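Local coordinates for probable transcriptional regulator (Pseudomonas aeruginosa, PDB 2FBI), which probably binds DNA as a winged-helix dimer of the MarR family and regulates transcription, at residues S23-S28 with K113-I118. Residues are numbered along the deposited sequence; the frame is centred on the assembly and turned at random.
Sequences SFFRPS and KNYQRI
Phe25 turns the edge of its ring onto a face of Tyr115: Phe25 CZ sits 3.4 Å above the tyrosine plane, over its centre, in an edge-to-face pair with the planes at 51°. The neighbouring ring, Phe24, is met over one face by Ile118, whose CG1 makes a CH-pi contact 4.0 Å from the Phe24 centroid, displaced toward the rim. This packing belongs to the all-helical dimerisation region expected of a MarR-type winged-helix regulator, where the bend between helices 10-22 and 26-32 rests on the long helix 98-122. Ile118 serves both phenylalanines. With CG1 beside the backbone N and the chain extended to CD1, it lays CG1 on Phe24 and carries CD1 to within 3.6 Å of Phe25 CE2. Arg117 adds only the aliphatic start of its side chain, CB lying 4.1 Å from Phe24 CD1. The second subunit closes in here too: its Ile140 packs on Phe24 and Ile118, and the Tyr115 hydroxyl is hydrogen-bonded to Leu10 N of that subunit, so the tyrosine that receives the Phe25 edge is also tied across the dimer.

Asn114, the polar centre of the contact, passes alongside the Phe25 ring toward Ser28. Its CB presses against Phe25 CE1 at 3.5 Å, and its amide stands almost perpendicular to that ring. Phe24 O stands 3.0 Å from Asn114 CG, almost straight above one amide face, so the in-plane N-H bonds of ND2 miss it. On the oxygen side, Arg117 NH1 reaches back to Asn114 OD1 in a weak bond within the helix. The amide nitrogen instead turns to the buried Ser28: Asn114 ND2 donates to Ser28 OG at 2.9 Å, bent to 136° at the hydrogen, with the hydroxyl oxygen tilted 20° out of the amide plane.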
loop_
_atom_site.group_PDB
_atom_site.type_symbol
_atom_site.label_atom_id
_atom_site.label_comp_id
_atom_site.label_asym_id
_atom_site.label_seq_id
_atom_site.Cartn_x
_atom_site.Cartn_y
_atom_site.Cartn_z
ATOM N N SER A 23 -8.168 -5.754 -7.533
ATOM C CA SER A 23 -8.540 -6.471 -8.757
ATOM C C SER A 23 -9.980 -6.142 -9.214
ATOM O O SER A 23 -10.302 -6.238 -10.384
ATOM C CB SER A 23 -8.300 -7.979 -8.638
ATOM O OG SER A 23 -8.665 -8.471 -7.373
ATOM N N PHE A 24 -10.825 -5.685 -8.284
ATOM C CA PHE A 24 -12.174 -5.205 -8.654
ATOM C C PHE A 24 -12.210 -3.851 -9.339
ATOM O O PHE A 24 -13.170 -3.561 -10.036
ATOM C CB PHE A 24 -13.082 -5.255 -7.455
ATOM C CG PHE A 24 -13.374 -6.648 -7.010
ATOM C CD1 PHE A 24 -14.527 -7.318 -7.469
ATOM C CD2 PHE A 24 -12.518 -7.312 -6.157
ATOM C CE1 PHE A 24 -14.805 -8.614 -7.056
ATOM C CE2 PHE A 24 -12.790 -8.604 -5.745
ATOM C CZ PHE A 24 -13.944 -9.254 -6.208
ATOM N N PHE A 25 -11.180 -3.012 -9.166
ATOM C CA PHE A 25 -11.183 -1.710 -9.803
ATOM C C PHE A 25 -10.181 -1.562 -10.923
ATOM O O PHE A 25 -10.303 -0.634 -11.704
ATOM C CB PHE A 25 -11.014 -0.520 -8.788
ATOM C CG PHE A 25 -11.919 -0.635 -7.549
ATOM C CD1 PHE A 25 -13.253 -0.175 -7.591
ATOM C CD2 PHE A 25 -11.444 -1.218 -6.391
ATOM C CE1 PHE A 25 -14.104 -0.362 -6.520
ATOM C CE2 PHE A 25 -12.294 -1.377 -5.290
ATOM C CZ PHE A 25 -13.623 -0.934 -5.372
ATOM N N ARG A 26 -9.137 -2.381 -10.990
ATOM C CA ARG A 26 -8.085 -1.990 -11.982
ATOM C C ARG A 26 -8.622 -2.034 -13.420
ATOM O O ARG A 26 -8.299 -1.146 -14.227
ATOM C CB ARG A 26 -6.783 -2.782 -11.825
ATOM C CG ARG A 26 -5.888 -2.250 -10.683
ATOM C CD ARG A 26 -4.457 -2.752 -10.784
ATOM N NE ARG A 26 -3.713 -2.352 -9.595
ATOM C CZ ARG A 26 -3.425 -3.159 -8.573
ATOM N NH1 ARG A 26 -2.755 -2.684 -7.526
ATOM N NH2 ARG A 26 -3.794 -4.428 -8.585
ATOM N N PRO A 27 -9.487 -3.017 -13.730
ATOM C CA PRO A 27 -10.048 -3.023 -15.105
ATOM C C PRO A 27 -10.787 -1.782 -15.480
ATOM O O PRO A 27 -10.494 -1.221 -16.533
ATOM C CB PRO A 27 -10.917 -4.271 -15.120
ATOM C CG PRO A 27 -10.283 -5.147 -14.144
ATOM C CD PRO A 27 -9.939 -4.206 -12.996
ATOM N N SER A 28 -11.660 -1.253 -14.632
ATOM C CA SER A 28 -12.311 0.019 -15.004
ATOM C C SER A 28 -11.357 1.217 -15.130
ATOM O O SER A 28 -11.583 2.131 -15.938
ATOM C CB SER A 28 -13.441 0.394 -14.045
ATOM O OG SER A 28 -13.922 -0.777 -13.395
ATOM N N LYS A 113 -20.505 -0.077 -8.924
ATOM C CA LYS A 113 -20.755 -1.490 -9.273
ATOM C C LYS A 113 -19.655 -2.407 -8.753
ATOM O O LYS A 113 -19.931 -3.534 -8.283
ATOM C CB LYS A 113 -20.835 -1.690 -10.782
ATOM C CG LYS A 113 -21.728 -0.723 -11.515
ATOM C CD LYS A 113 -22.948 -1.409 -12.085
ATOM C CE LYS A 113 -23.911 -0.380 -12.747
ATOM N NZ LYS A 113 -23.313 0.281 -13.952
ATOM N N ASN A 114 -18.403 -1.931 -8.821
ATOM C CA ASN A 114 -17.322 -2.722 -8.283
ATOM C C ASN A 114 -17.365 -2.846 -6.786
ATOM O O ASN A 114 -16.997 -3.894 -6.241
ATOM C CB ASN A 114 -15.985 -2.206 -8.784
ATOM C CG ASN A 114 -15.872 -2.333 -10.286
ATOM O OD1 ASN A 114 -16.214 -3.372 -10.843
ATOM N ND2 ASN A 114 -15.426 -1.274 -10.948
ATOM N N TYR A 115 -17.856 -1.803 -6.110
ATOM C CA TYR A 115 -18.105 -1.899 -4.662
ATOM C C TYR A 115 -19.286 -2.817 -4.313
ATOM O O TYR A 115 -19.236 -3.518 -3.323
ATOM C CB TYR A 115 -18.315 -0.503 -4.008
ATOM C CG TYR A 115 -17.018 0.100 -3.564
ATOM C CD1 TYR A 115 -16.501 1.213 -4.213
ATOM C CD2 TYR A 115 -16.252 -0.510 -2.532
ATOM C CE1 TYR A 115 -15.268 1.770 -3.809
ATOM C CE2 TYR A 115 -15.032 0.023 -2.146
ATOM C CZ TYR A 115 -14.545 1.168 -2.786
ATOM O OH TYR A 115 -13.328 1.690 -2.425
ATOM N N GLN A 116 -20.338 -2.795 -5.117
ATOM C CA GLN A 116 -21.438 -3.773 -4.985
ATOM C C GLN A 116 -20.955 -5.230 -5.111
ATOM O O GLN A 116 -21.357 -6.084 -4.329
ATOM C CB GLN A 116 -22.582 -3.455 -5.967
ATOM C CG GLN A 116 -23.340 -2.179 -5.544
ATOM C CD GLN A 116 -24.189 -1.499 -6.663
ATOM O OE1 GLN A 116 -23.972 -1.699 -7.886
ATOM N NE2 GLN A 116 -25.149 -0.665 -6.227
ATOM N N ARG A 117 -20.050 -5.493 -6.051
ATOM C CA ARG A 117 -19.428 -6.824 -6.172
ATOM C C ARG A 117 -18.634 -7.193 -4.932
ATOM O O ARG A 117 -18.673 -8.351 -4.484
ATOM C CB ARG A 117 -18.554 -6.888 -7.412
ATOM C CG ARG A 117 -19.325 -6.756 -8.723
ATOM C CD ARG A 117 -18.404 -6.906 -9.966
ATOM N NE ARG A 117 -19.225 -6.934 -11.202
ATOM C CZ ARG A 117 -19.406 -5.926 -12.082
ATOM N NH1 ARG A 117 -18.819 -4.730 -11.925
ATOM N NH2 ARG A 117 -20.187 -6.112 -13.149
ATOM N N ILE A 118 -17.912 -6.211 -4.353
ATOM C CA ILE A 118 -17.131 -6.461 -3.133
ATOM C C ILE A 118 -18.053 -6.739 -1.944
ATOM O O ILE A 118 -17.826 -7.657 -1.144
ATOM C CB ILE A 118 -16.127 -5.288 -2.821
ATOM C CG1 ILE A 118 -14.991 -5.275 -3.878
ATOM C CG2 ILE A 118 -15.618 -5.381 -1.365
ATOM C CD1 ILE A 118 -13.926 -4.151 -3.760
#